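Local coordinates for small ribosomal subunit protein bS6 (Thermotoga maritima, PDB 1VMB) that probably binds 16S ribosomal RNA together with protein bS18 as a structural component of the small ribosomal subunit, at residues A[25-30]-A[34-39]; A[42-47]-A[53-58]; A[64-69]-A[76-81]; A[82-87]-A[116-121]; A[96-99]-A[105-108]. All coordinates share one frame; numbering follows the deposited sequence.

Contact 1: residues A[25-30]-A[34-39]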
# COMPACT_ATOMS: atom_id res chain seq x y z
N PHE A 25 -2.10 0.85 3.35
CA PHE A 25 -1.83 0.11 4.57
C PHE A 25 -1.75 1.05 5.78
O PHE A 25 -1.32 2.20 5.61
CB PHE A 25 -0.57 -0.75 4.44
CG PHE A 25 0.69 0.03 4.09
CD1 PHE A 25 1.00 0.39 2.77
CD2 PHE A 25 1.59 0.36 5.06
CE1 PHE A 25 2.12 1.07 2.50
CE2 PHE A 25 2.73 1.07 4.78
CZ PHE A 25 3.01 1.42 3.48
N ILE A 26 -2.16 0.57 6.96
CA ILE A 26 -2.25 1.42 8.16
C ILE A 26 -1.37 0.78 9.24
O ILE A 26 -1.54 -0.37 9.56
CB ILE A 26 -3.73 1.49 8.65
CG1 ILE A 26 -4.62 2.01 7.52
CG2 ILE A 26 -3.87 2.32 9.88
CD1 ILE A 26 -6.09 2.01 7.81
N ILE A 27 -0.44 1.55 9.78
CA ILE A 27 0.46 1.12 10.81
C ILE A 27 -0.09 1.57 12.15
O ILE A 27 -0.62 2.71 12.35
CB ILE A 27 1.90 1.69 10.55
CG1 ILE A 27 2.44 1.29 9.14
CG2 ILE A 27 2.82 1.25 11.67
CD1 ILE A 27 3.72 2.03 8.72
N ALA A 28 0.03 0.65 13.10
CA ALA A 28 -0.39 0.87 14.46
C ALA A 28 0.26 2.12 15.03
O ALA A 28 1.47 2.41 14.82
CB ALA A 28 -0.03 -0.32 15.31
N PRO A 29 -0.51 2.85 15.82
CA PRO A 29 -0.02 4.11 16.35
C PRO A 29 0.99 4.02 17.50
O PRO A 29 1.56 5.03 17.86
CB PRO A 29 -1.30 4.82 16.79
CG PRO A 29 -2.12 3.69 17.28
CD PRO A 29 -1.90 2.59 16.26
N ASN A 30 1.23 2.83 18.05
CA ASN A 30 2.23 2.63 19.08
C ASN A 30 3.60 2.22 18.52
O ASN A 30 4.52 1.92 19.26
CB ASN A 30 1.74 1.63 20.12
CG ASN A 30 1.45 0.28 19.56
OD1 ASN A 30 1.40 0.07 18.34
ND2 ASN A 30 1.21 -0.67 20.46
N GLU A 34 9.91 6.67 13.42
CA GLU A 34 11.02 6.21 12.57
C GLU A 34 10.84 4.74 12.14
O GLU A 34 11.11 4.41 11.00
CB GLU A 34 12.39 6.46 13.19
CG GLU A 34 12.87 7.94 13.27
CD GLU A 34 13.08 8.65 11.92
OE1 GLU A 34 12.98 8.02 10.85
OE2 GLU A 34 13.38 9.89 11.92
N GLU A 35 10.30 3.89 13.03
CA GLU A 35 10.02 2.53 12.66
C GLU A 35 8.87 2.48 11.63
O GLU A 35 8.85 1.67 10.66
CB GLU A 35 9.70 1.71 13.92
CG GLU A 35 10.91 1.48 14.77
CD GLU A 35 10.62 0.75 16.06
OE1 GLU A 35 9.69 -0.07 16.07
OE2 GLU A 35 11.35 1.05 17.05
N ARG A 36 7.88 3.37 11.80
CA ARG A 36 6.84 3.52 10.79
C ARG A 36 7.45 3.83 9.45
O ARG A 36 7.03 3.21 8.46
CB ARG A 36 5.78 4.58 11.17
CG ARG A 36 5.05 4.12 12.47
CD ARG A 36 3.66 4.66 12.70
NE ARG A 36 3.59 6.10 12.62
CZ ARG A 36 3.68 6.92 13.66
NH1 ARG A 36 3.91 6.47 14.90
NH2 ARG A 36 3.59 8.23 13.47
N GLU A 37 8.37 4.78 9.39
CA GLU A 37 8.96 5.13 8.11
C GLU A 37 9.75 3.96 7.49
O GLU A 37 9.64 3.67 6.29
CB GLU A 37 9.83 6.38 8.25
CG GLU A 37 9.06 7.65 8.59
CD GLU A 37 7.90 7.98 7.66
OE1 GLU A 37 7.85 7.51 6.49
OE2 GLU A 37 7.01 8.75 8.09
N ASN A 38 10.44 3.23 8.33
CA ASN A 38 11.13 2.00 7.87
C ASN A 38 10.16 0.98 7.29
O ASN A 38 10.50 0.34 6.30
CB ASN A 38 11.91 1.33 8.99
CG ASN A 38 13.05 2.13 9.49
OD1 ASN A 38 13.39 3.20 8.95
ND2 ASN A 38 13.65 1.67 10.62
N LEU A 39 8.98 0.80 7.91
CA LEU A 39 7.97 -0.16 7.40
C LEU A 39 7.53 0.28 6.02
O LEU A 39 7.35 -0.53 5.08
CB LEU A 39 6.77 -0.28 8.33
CG LEU A 39 6.94 -1.32 9.46
CD1 LEU A 39 5.92 -1.03 10.57
CD2 LEU A 39 6.78 -2.77 8.88

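Contact 2: residues A[42-47]-A[53-58]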
# COMPACT_ATOMS: atom_id res chain seq x y z
N ARG A 42 10.05 -0.81 3.65
CA ARG A 42 10.02 -2.24 3.43
C ARG A 42 8.93 -2.59 2.43
O ARG A 42 9.15 -3.39 1.51
CB ARG A 42 9.79 -3.00 4.71
CG ARG A 42 10.95 -2.90 5.64
CD ARG A 42 10.71 -3.78 6.86
NE ARG A 42 11.82 -3.75 7.80
CZ ARG A 42 11.78 -2.98 8.88
NH1 ARG A 42 10.70 -2.19 9.11
NH2 ARG A 42 12.77 -2.98 9.73
N VAL A 43 7.76 -1.95 2.58
CA VAL A 43 6.68 -2.19 1.60
C VAL A 43 7.13 -1.82 0.20
O VAL A 43 6.88 -2.58 -0.75
CB VAL A 43 5.33 -1.53 2.04
CG1 VAL A 43 4.31 -1.68 0.96
CG2 VAL A 43 4.78 -2.14 3.35
N LYS A 44 7.75 -0.66 0.03
CA LYS A 44 8.25 -0.23 -1.28
C LYS A 44 9.15 -1.30 -1.85
O LYS A 44 9.04 -1.63 -3.01
CB LYS A 44 9.00 1.08 -1.22
CG LYS A 44 8.05 2.24 -0.97
CD LYS A 44 8.74 3.43 -0.33
CE LYS A 44 9.76 4.01 -1.22
NZ LYS A 44 10.37 5.36 -0.77
N LYS A 45 10.10 -1.79 -1.05
CA LYS A 45 11.04 -2.80 -1.52
C LYS A 45 10.36 -4.13 -1.88
O LYS A 45 10.74 -4.82 -2.87
CB LYS A 45 12.13 -3.02 -0.48
CG LYS A 45 13.23 -1.93 -0.48
CD LYS A 45 13.99 -1.93 -1.77
CE LYS A 45 15.12 -1.01 -1.73
NZ LYS A 45 16.03 -1.17 -2.90
N ILE A 46 9.34 -4.51 -1.13
CA ILE A 46 8.56 -5.70 -1.49
C ILE A 46 7.90 -5.54 -2.88
O ILE A 46 7.95 -6.46 -3.72
CB ILE A 46 7.50 -6.03 -0.44
CG1 ILE A 46 8.17 -6.45 0.88
CG2 ILE A 46 6.56 -7.09 -0.94
CD1 ILE A 46 8.82 -7.75 0.83
N ILE A 47 7.26 -4.40 -3.10
CA ILE A 47 6.69 -4.10 -4.42
C ILE A 47 7.77 -4.10 -5.52
O ILE A 47 7.57 -4.74 -6.59
CB ILE A 47 5.86 -2.80 -4.37
CG1 ILE A 47 4.63 -2.96 -3.47
CG2 ILE A 47 5.43 -2.35 -5.79
CD1 ILE A 47 4.05 -1.62 -3.03
N GLY A 53 7.02 -4.62 -9.34
CA GLY A 53 6.18 -3.49 -9.69
C GLY A 53 7.04 -2.23 -9.79
O GLY A 53 8.16 -2.17 -9.24
N LYS A 54 6.54 -1.26 -10.54
CA LYS A 54 7.12 0.06 -10.65
C LYS A 54 6.28 1.00 -9.84
O LYS A 54 5.08 1.07 -10.04
CB LYS A 54 7.13 0.49 -12.10
CG LYS A 54 7.68 1.87 -12.36
N ILE A 55 6.88 1.67 -8.87
CA ILE A 55 6.13 2.57 -8.01
C ILE A 55 5.94 3.93 -8.70
O ILE A 55 6.91 4.55 -9.11
CB ILE A 55 6.82 2.72 -6.71
CG1 ILE A 55 6.79 1.34 -5.97
CG2 ILE A 55 6.09 3.77 -5.86
CD1 ILE A 55 7.38 1.32 -4.52
N ASP A 56 4.69 4.40 -8.75
CA ASP A 56 4.33 5.69 -9.35
C ASP A 56 4.22 6.83 -8.37
O ASP A 56 4.53 7.98 -8.70
CB ASP A 56 3.01 5.55 -10.09
CG ASP A 56 3.16 4.76 -11.35
OD1 ASP A 56 4.20 4.92 -12.03
OD2 ASP A 56 2.30 3.96 -11.73
N LYS A 57 3.79 6.52 -7.16
CA LYS A 57 3.50 7.51 -6.13
C LYS A 57 3.36 6.84 -4.78
O LYS A 57 2.74 5.76 -4.69
CB LYS A 57 2.18 8.21 -6.45
CG LYS A 57 1.92 9.44 -5.62
CD LYS A 57 0.70 10.19 -6.00
CE LYS A 57 0.59 11.50 -5.20
NZ LYS A 57 -0.81 12.06 -5.25
N VAL A 58 3.91 7.49 -3.76
CA VAL A 58 3.76 7.08 -2.35
C VAL A 58 3.13 8.30 -1.68
O VAL A 58 3.67 9.41 -1.74
CB VAL A 58 5.10 6.71 -1.74
CG1 VAL A 58 4.95 6.40 -0.28
CG2 VAL A 58 5.73 5.50 -2.47

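Contact 3: residues A[64-69]-A[76-81]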
# COMPACT_ATOMS: atom_id res chain seq x y z
N ARG A 64 -4.51 9.19 11.21
CA ARG A 64 -5.93 9.48 11.06
C ARG A 64 -6.81 8.64 12.01
O ARG A 64 -6.49 7.48 12.25
CB ARG A 64 -6.39 9.18 9.65
CG ARG A 64 -5.62 9.91 8.55
CD ARG A 64 -6.09 9.48 7.15
NE ARG A 64 -7.29 10.22 6.76
CZ ARG A 64 -7.99 10.00 5.66
NH1 ARG A 64 -7.64 9.04 4.82
NH2 ARG A 64 -9.05 10.76 5.38
N LYS A 65 -7.90 9.23 12.53
CA LYS A 65 -8.81 8.52 13.46
C LYS A 65 -9.72 7.61 12.67
O LYS A 65 -10.13 7.99 11.57
CB LYS A 65 -9.67 9.50 14.26
CG LYS A 65 -8.90 10.35 15.22
CD LYS A 65 -8.23 9.50 16.31
CE LYS A 65 -7.81 10.30 17.56
NZ LYS A 65 -7.53 9.40 18.73
N PHE A 66 -10.03 6.42 13.21
CA PHE A 66 -11.05 5.51 12.66
C PHE A 66 -12.44 5.83 13.14
O PHE A 66 -12.61 6.46 14.17
CB PHE A 66 -10.74 4.06 13.11
CG PHE A 66 -9.31 3.62 12.88
CD1 PHE A 66 -8.66 3.88 11.67
CD2 PHE A 66 -8.63 2.89 13.85
CE1 PHE A 66 -7.34 3.45 11.47
CE2 PHE A 66 -7.35 2.45 13.66
CZ PHE A 66 -6.70 2.72 12.45
N ALA A 67 -13.47 5.35 12.43
CA ALA A 67 -14.83 5.51 12.88
C ALA A 67 -15.12 4.74 14.17
O ALA A 67 -15.84 5.23 15.05
CB ALA A 67 -15.82 5.06 11.76
N TYR A 68 -14.54 3.54 14.26
CA TYR A 68 -14.60 2.66 15.42
C TYR A 68 -13.26 1.89 15.40
O TYR A 68 -12.58 1.91 14.39
CB TYR A 68 -15.74 1.65 15.32
CG TYR A 68 -17.12 2.25 15.13
CD1 TYR A 68 -17.88 2.66 16.22
CD2 TYR A 68 -17.65 2.43 13.86
CE1 TYR A 68 -19.14 3.25 16.03
CE2 TYR A 68 -18.87 3.00 13.66
CZ TYR A 68 -19.64 3.41 14.73
OH TYR A 68 -20.89 3.95 14.54
N GLU A 69 -12.97 1.14 16.45
CA GLU A 69 -11.64 0.55 16.65
C GLU A 69 -11.28 -0.53 15.62
O GLU A 69 -12.15 -1.25 15.12
CB GLU A 69 -11.47 -0.03 18.07
CG GLU A 69 -12.13 0.80 19.16
CD GLU A 69 -11.61 0.56 20.58
OE1 GLU A 69 -11.05 -0.54 20.88
OE2 GLU A 69 -11.78 1.48 21.42
N GLY A 76 -4.53 5.37 13.24
CA GLY A 76 -3.38 4.66 12.66
C GLY A 76 -2.76 5.50 11.57
O GLY A 76 -3.34 6.54 11.22
N ASP A 77 -1.56 5.10 11.14
CA ASP A 77 -0.76 5.94 10.22
C ASP A 77 -0.97 5.37 8.82
O ASP A 77 -0.55 4.26 8.55
CB ASP A 77 0.70 5.90 10.65
CG ASP A 77 1.58 6.80 9.84
OD1 ASP A 77 1.13 7.32 8.80
OD2 ASP A 77 2.74 7.11 10.22
N TYR A 78 -1.62 6.18 7.98
CA TYR A 78 -2.01 5.74 6.61
C TYR A 78 -0.94 6.06 5.57
O TYR A 78 -0.42 7.22 5.51
CB TYR A 78 -3.28 6.47 6.17
CG TYR A 78 -4.63 6.00 6.75
CD1 TYR A 78 -4.91 6.12 8.09
CD2 TYR A 78 -5.65 5.57 5.92
CE1 TYR A 78 -6.15 5.83 8.58
CE2 TYR A 78 -6.93 5.26 6.41
CZ TYR A 78 -7.16 5.35 7.75
OH TYR A 78 -8.41 5.12 8.31
N THR A 79 -0.74 5.08 4.68
CA THR A 79 0.05 5.27 3.50
C THR A 79 -0.68 4.61 2.34
O THR A 79 -1.25 3.56 2.55
CB THR A 79 1.40 4.60 3.64
OG1 THR A 79 2.08 5.09 4.80
CG2 THR A 79 2.26 4.94 2.51
N VAL A 80 -0.66 5.25 1.16
CA VAL A 80 -1.14 4.57 -0.07
C VAL A 80 -0.00 4.55 -1.08
O VAL A 80 0.67 5.60 -1.25
CB VAL A 80 -2.31 5.25 -0.69
CG1 VAL A 80 -2.89 4.37 -1.81
CG2 VAL A 80 -3.41 5.54 0.34
N ILE A 81 0.22 3.43 -1.76
CA ILE A 81 1.26 3.33 -2.77
C ILE A 81 0.57 2.96 -4.05
O ILE A 81 -0.21 2.01 -4.02
CB ILE A 81 2.32 2.26 -2.41
CG1 ILE A 81 3.06 2.68 -1.15
CG2 ILE A 81 3.28 2.09 -3.54
CD1 ILE A 81 4.00 1.59 -0.61

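Contact 4: residues A[82-87]-A[116-121]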
# COMPACT_ATOMS: atom_id res chain seq x y z
N TYR A 82 0.83 3.71 -5.11
CA TYR A 82 0.33 3.44 -6.44
C TYR A 82 1.44 2.84 -7.24
O TYR A 82 2.54 3.40 -7.29
CB TYR A 82 -0.15 4.72 -7.10
CG TYR A 82 -1.28 5.37 -6.32
CD1 TYR A 82 -2.60 5.03 -6.54
CD2 TYR A 82 -1.00 6.26 -5.31
CE1 TYR A 82 -3.66 5.63 -5.78
CE2 TYR A 82 -2.03 6.89 -4.55
CZ TYR A 82 -3.35 6.56 -4.79
OH TYR A 82 -4.36 7.18 -4.03
N PHE A 83 1.16 1.68 -7.84
CA PHE A 83 2.20 0.99 -8.61
C PHE A 83 1.64 0.25 -9.82
O PHE A 83 0.44 0.04 -9.95
CB PHE A 83 3.00 0.02 -7.72
CG PHE A 83 2.20 -1.14 -7.18
CD1 PHE A 83 1.49 -0.99 -6.02
CD2 PHE A 83 2.22 -2.39 -7.79
CE1 PHE A 83 0.79 -2.06 -5.46
CE2 PHE A 83 1.50 -3.47 -7.23
CZ PHE A 83 0.78 -3.28 -6.09
N ARG A 84 2.52 -0.19 -10.70
CA ARG A 84 2.08 -0.94 -11.90
C ARG A 84 2.91 -2.21 -11.97
O ARG A 84 4.10 -2.22 -11.63
CB ARG A 84 2.18 -0.11 -13.20
CG ARG A 84 3.41 0.58 -13.46
CD ARG A 84 3.32 1.73 -14.52
NE ARG A 84 2.14 2.54 -14.29
CZ ARG A 84 1.95 3.75 -14.79
NH1 ARG A 84 2.91 4.35 -15.52
NH2 ARG A 84 0.83 4.40 -14.53
N CYS A 85 2.26 -3.29 -12.38
CA CYS A 85 2.94 -4.51 -12.57
C CYS A 85 2.08 -5.38 -13.48
O CYS A 85 1.02 -4.96 -13.90
CB CYS A 85 3.21 -5.17 -11.24
SG CYS A 85 1.69 -5.74 -10.43
N ASP A 86 2.55 -6.58 -13.79
CA ASP A 86 1.84 -7.50 -14.69
C ASP A 86 0.75 -8.31 -14.04
O ASP A 86 0.07 -9.10 -14.71
CB ASP A 86 2.84 -8.42 -15.40
CG ASP A 86 3.52 -9.44 -14.47
OD1 ASP A 86 3.20 -9.60 -13.25
OD2 ASP A 86 4.48 -10.13 -14.94
N GLY A 87 0.57 -8.08 -12.75
CA GLY A 87 -0.47 -8.70 -11.94
C GLY A 87 -0.18 -10.13 -11.51
O GLY A 87 -1.07 -10.79 -10.93
N LYS A 116 -8.05 2.97 -17.67
CA LYS A 116 -8.92 3.56 -18.68
C LYS A 116 -8.48 4.97 -19.03
O LYS A 116 -8.39 5.35 -20.22
CB LYS A 116 -10.37 3.57 -18.19
CG LYS A 116 -11.35 4.05 -19.23
CD LYS A 116 -12.79 3.76 -18.86
CE LYS A 116 -13.09 4.31 -17.48
NZ LYS A 116 -14.55 4.42 -17.25
N LYS A 117 -8.16 5.73 -17.97
CA LYS A 117 -7.73 7.13 -18.11
C LYS A 117 -6.48 7.24 -18.96
O LYS A 117 -6.39 8.10 -19.83
CB LYS A 117 -7.45 7.74 -16.74
CG LYS A 117 -6.81 9.12 -16.78
CD LYS A 117 -6.80 9.70 -15.38
CE LYS A 117 -5.46 10.41 -15.03
NZ LYS A 117 -5.21 10.35 -13.52
N GLU A 118 -5.53 6.35 -18.72
CA GLU A 118 -4.27 6.35 -19.46
C GLU A 118 -4.50 6.03 -20.91
O GLU A 118 -3.92 6.68 -21.78
CB GLU A 118 -3.26 5.36 -18.85
CG GLU A 118 -2.61 5.93 -17.60
CD GLU A 118 -1.37 5.18 -17.11
OE1 GLU A 118 -0.80 4.35 -17.87
OE2 GLU A 118 -0.98 5.42 -15.94
N ARG A 119 -5.32 5.02 -21.19
CA ARG A 119 -5.67 4.72 -22.58
C ARG A 119 -6.28 5.93 -23.27
O ARG A 119 -6.02 6.19 -24.45
CB ARG A 119 -6.63 3.56 -22.65
CG ARG A 119 -6.01 2.26 -22.36
CD ARG A 119 -6.88 1.10 -22.74
NE ARG A 119 -8.06 0.98 -21.90
CZ ARG A 119 -8.07 0.39 -20.69
NH1 ARG A 119 -6.98 -0.16 -20.17
NH2 ARG A 119 -9.18 0.33 -20.01
N LYS A 120 -7.14 6.64 -22.54
CA LYS A 120 -7.75 7.87 -23.02
C LYS A 120 -6.71 8.96 -23.27
O LYS A 120 -6.72 9.60 -24.31
CB LYS A 120 -8.83 8.36 -22.03
CG LYS A 120 -9.69 9.49 -22.54
N ALA A 121 -5.79 9.17 -22.32
CA ALA A 121 -4.76 10.19 -22.52
C ALA A 121 -3.94 9.92 -23.78
O ALA A 121 -3.64 10.84 -24.56
CB ALA A 121 -3.85 10.28 -21.31

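Contact 5: residues A[96-99]-A[105-108]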
# COMPACT_ATOMS: atom_id res chain seq x y z
N PHE A 96 3.62 -10.36 2.61
CA PHE A 96 4.34 -9.44 3.53
C PHE A 96 3.38 -8.88 4.58
O PHE A 96 3.64 -8.90 5.78
CB PHE A 96 5.01 -8.27 2.77
CG PHE A 96 5.66 -7.29 3.70
CD1 PHE A 96 6.83 -7.61 4.24
CD2 PHE A 96 5.05 -6.07 4.01
CE1 PHE A 96 7.45 -6.73 5.13
CE2 PHE A 96 5.65 -5.20 4.95
CZ PHE A 96 6.85 -5.58 5.47
N TYR A 97 2.26 -8.36 4.13
CA TYR A 97 1.29 -7.81 5.09
C TYR A 97 0.82 -8.86 6.11
O TYR A 97 0.76 -8.58 7.33
CB TYR A 97 0.06 -7.26 4.34
CG TYR A 97 0.25 -6.02 3.50
CD1 TYR A 97 0.97 -4.92 3.95
CD2 TYR A 97 -0.42 -5.89 2.28
CE1 TYR A 97 1.11 -3.75 3.21
CE2 TYR A 97 -0.30 -4.70 1.53
CZ TYR A 97 0.47 -3.66 1.98
OH TYR A 97 0.53 -2.52 1.27
N ARG A 98 0.54 -10.09 5.65
CA ARG A 98 0.07 -11.15 6.50
C ARG A 98 1.01 -11.46 7.68
O ARG A 98 0.55 -11.94 8.72
CB ARG A 98 -0.17 -12.40 5.69
CG ARG A 98 -1.37 -12.29 4.86
CD ARG A 98 -1.68 -13.54 4.07
NE ARG A 98 -2.81 -13.28 3.20
CZ ARG A 98 -3.59 -14.22 2.69
NH1 ARG A 98 -3.47 -15.51 3.01
NH2 ARG A 98 -4.56 -13.87 1.85
N VAL A 99 2.30 -11.18 7.52
CA VAL A 99 3.30 -11.53 8.57
C VAL A 99 3.77 -10.37 9.42
O VAL A 99 4.63 -10.56 10.26
CB VAL A 99 4.52 -12.29 7.97
CG1 VAL A 99 4.04 -13.57 7.23
CG2 VAL A 99 5.35 -11.37 6.98
N ARG A 105 -4.19 -2.87 9.21
CA ARG A 105 -5.16 -2.99 8.14
C ARG A 105 -4.48 -2.72 6.82
O ARG A 105 -3.61 -1.84 6.73
CB ARG A 105 -6.36 -2.07 8.36
CG ARG A 105 -7.18 -1.97 7.05
CD ARG A 105 -8.61 -2.00 7.11
NE ARG A 105 -9.08 -2.22 5.71
CZ ARG A 105 -9.69 -3.31 5.31
NH1 ARG A 105 -9.89 -4.31 6.17
NH2 ARG A 105 -10.09 -3.40 4.05
N TRP A 106 -4.89 -3.45 5.75
CA TRP A 106 -4.42 -3.07 4.41
C TRP A 106 -5.51 -3.41 3.41
O TRP A 106 -6.44 -4.19 3.69
CB TRP A 106 -3.15 -3.82 3.99
CG TRP A 106 -3.32 -5.27 3.75
CD1 TRP A 106 -3.60 -5.91 2.55
CD2 TRP A 106 -3.28 -6.31 4.74
NE1 TRP A 106 -3.70 -7.27 2.76
CE2 TRP A 106 -3.42 -7.54 4.08
CE3 TRP A 106 -2.96 -6.32 6.11
CZ2 TRP A 106 -3.39 -8.75 4.78
CZ3 TRP A 106 -2.95 -7.50 6.77
CH2 TRP A 106 -3.14 -8.70 6.11
N GLN A 107 -5.36 -2.86 2.24
CA GLN A 107 -6.25 -3.21 1.15
C GLN A 107 -5.55 -2.91 -0.16
O GLN A 107 -4.93 -1.87 -0.31
CB GLN A 107 -7.54 -2.43 1.30
CG GLN A 107 -7.28 -0.99 1.52
CD GLN A 107 -8.44 -0.28 2.08
OE1 GLN A 107 -8.99 -0.74 3.07
NE2 GLN A 107 -8.78 0.89 1.51
N THR A 108 -5.72 -3.80 -1.14
CA THR A 108 -5.07 -3.64 -2.39
C THR A 108 -6.05 -3.82 -3.53
O THR A 108 -6.77 -4.83 -3.59
CB THR A 108 -3.96 -4.68 -2.50
OG1 THR A 108 -2.99 -4.48 -1.43
CG2 THR A 108 -3.23 -4.50 -3.84

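Contact 1: residues A[25-30]-A[34-39]
The flat group here is the guanidinium of R36, which comes up beside the carbonyl of P29, with NH1 4.0 Å from P29 O and no hydrogen bond between them. Its plane is fixed from outside the pair: NE forms a salt bridge with D77 on the neighbouring strand, and NH1 is hydrogen-bonded to V31 O in the turn. The aliphatic part of the arginine then does the packing. R36 CG and CD both lie against the CG2 branch of I27, with CD 3.7 Å from CG2, and CD also passes 3.8 Å from A28 O. This is the first strand-to-helix connection of a split beta-alpha-beta unit in the ferredoxin-like fold of bS6, where strand 19-27 ends, the chain reverses and helix 33-51 runs back over the sheet. I27 faces that helix and spreads two branches beneath it. CG2 stands opposite the backbone N, while a nearly straight chi2 of 169° sends CD1 on toward the helix. There the methyl meets the backbone, 3.5 Å from R36 O, and sits 3.8 Å from L39 CB. L39 closes in one turn further along, its CD1 4.0 Å from I27 CG2, and also touches T100 and E102.

Contact 2: residues A[42-47]-A[53-58]
I55 meets the helix with its end methyl, CD1 lying 3.7 Å from K44 CB, while its CG1 is 3.9 Å from I47 CG2. Its side chain crosses K44 and I47 at about a right angle and touches both, which lie about one helical turn apart. Further along the lysine, CD approaches V58 CG2 more loosely, at 4.2 Å. The remaining link is polar: G53 N donates to I47 O at 2.8 Å, an almost straight bond (N-H...O 170°) whose donor stands 31° from the carbonyl plane. With no side chain on G53, I47 CG2 comes within 4.1 Å of its CA. The segments represent the second half of the split beta-alpha-beta unit of a ferredoxin-like fold, in which helix 33-51 finishes and the chain returns as edge strand 54-66; the axes of helix segment 42-47 and strand segment 54-58 are at 133°, roughly antiparallel. Further out, I81 and F83 of the adjacent strand pack on I47 beneath the helix. K44 bends at chi3 and carries its ammonium away to a salt bridge with E41, leaving its methylenes for the apolar contact. Just beyond I55 the strand carries a classic beta bulge, D56 and K57 both facing Y82.

Contact 3: residues A[64-69]-A[76-81]
R64 lies across the ring of Y78, its methylenes doing most of the touching. CB starts at the rim, 3.5 Å from Y78 CE1. CG follows along the same side, with Y78 CD1 its nearest neighbour, and CD then settles over one face in a CH-pi contact, 3.8 Å from the ring centroid. At chi3 (82°) the chain bends, so that the guanidinium rises from the ring with its plane 60° away from that of the tyrosine rather than stacking on it. At the tip, NH1 comes 4.1 Å from Y78 CD2. CZ is 5.0 Å from the centroid, at most a weak cation-pi attraction. The ring's hydroxyl points to a second aromatic: Y78 OH lies at the edge of the F66 ring, near its plane and 3.6 Å from CD1. F66 in turn reaches back to the neighbouring strand, with CZ 3.5 Å from G76 N. Beneath the side chains, R64 and G76 form an antiparallel hydrogen-bonded pair, R64 N donating to G76 O at 2.9 Å and G76 N to R64 O at 3.0 Å. This pair lies near the loop end of antiparallel strands 54-66 and 73-85, on the sheet face where Y78 also touches M24 and I26. The chemistry implies one backbone pair held by two hydrogen bonds and, above it, mostly dispersive packing on a tyrosine, in which the arginine's methylenes probably count for more than its charge.

Contact 4: residues A[82-87]-A[116-121]
R84 and E118 bring together two backbones that stay far apart, their CA atoms 12.3 Å from each other, the closest such pair between strand segment 82-87 and helix segment 116-121. The four-stranded sheet of the ferredoxin-like fold carries helices 33-51 and 91-98 on one face. F83 and C85 point to that side, touching V51 of helix 33-51, whereas R84 points to the other, toward the C-terminal helix 112-122. Two long side chains bridge the gap from opposite directions. In R84 the CG lies between the backbone N and the carbonyl carbon (chi1 49°), and the chain bends again at chi3; E118 is extended beyond CG. They meet in a salt bridge from R84 NH2 to E118 OE2, modelled at 2.5 Å, so short that the exact separation is doubtful. The guanidinium and carboxylate planes are 77° apart, which rules out a flat two-pronged pairing. R84 has a second charged mate, since NE forms a salt bridge with D56 on the edge strand, and E118 also touches I20. Replacing R84 by a leucine would probably leave E118 and D56 without this shared cation and remove the link between segments 82-87 and 116-121. The grip is one-sided: E118 OE1 stays 3.7 Å from R84 NH2, while OE2 takes the contact.

Contact 5: residues A[96-99]-A[105-108]
Y97 and W106 mark the closest backbone approach, 7.5 Å between their CA atoms, where the end of helix 91-98 passes over strand 103-110. Their side chains slide past each other in opposite directions, so each covers the base of the other. Y97 CB sits over the centre of the six-membered ring of W106, 3.4 Å from its centroid, and W106 CB lies over the Y97 ring at 3.8 Å. Between these two CH-pi contacts, the Y97 ring and the five-membered indole ring form an offset stack with centroids 4.2 Å apart and planes at 26°. The tryptophan gets there because its CG takes the crowded position between N and carbonyl carbon (chi1 68°), laying the indole under the helix. R98 adds CG at the far rim, 4.1 Å from W106 CZ2. Polar ends are secured outside the stack: E94 accepts a hydrogen bond from W106 NE1 and forms a salt bridge with R98, while S23 OG is hydrogen-bonded to both Y97 OH and T108 OG1. The T108 hydroxyl also lies at the edge of the tyrosine ring. Were W106 cut back to an alanine, a gap would probably open beside the Y97 ring, which would lose its stacking partner, and E94 would be left without the NE1 donor. On the sheet face away from the helix, R105 grips Q107 OE1 side-on, through NE and NH2 at 3.0 Å each. The stacked Y97-W106 pair joins helix 91-98 to strand 103-110, in the second split beta-alpha-beta unit of the ferredoxin-like fold.

In the fold
Contacts 1, 2 and 5 lie on the helix-bearing face of one antiparallel sheet, whereas the side-chain packing of contact 3 and the ion pair of contact 4 lie on the other. Contacts 1 and 2 share helix 33-51, and F25 meets V43 between them; contact 5 meets contact 2 through F96 and Y97 against V43, and contact 1 through F25 against Y97. Contact 1 is the most buried, with mainly aliphatic packing. Contacts 2 and 4 lie at the surface, contact 2 packing aliphatic groups beside a backbone hydrogen bond, contact 4 making a single ion pair between its segments. Contacts 3 and 5 are partly buried and rely on aromatic rings. Contacts 3 and 4 use adjoining segments of strand 73-85, yet their centres lie about 26 Å apart.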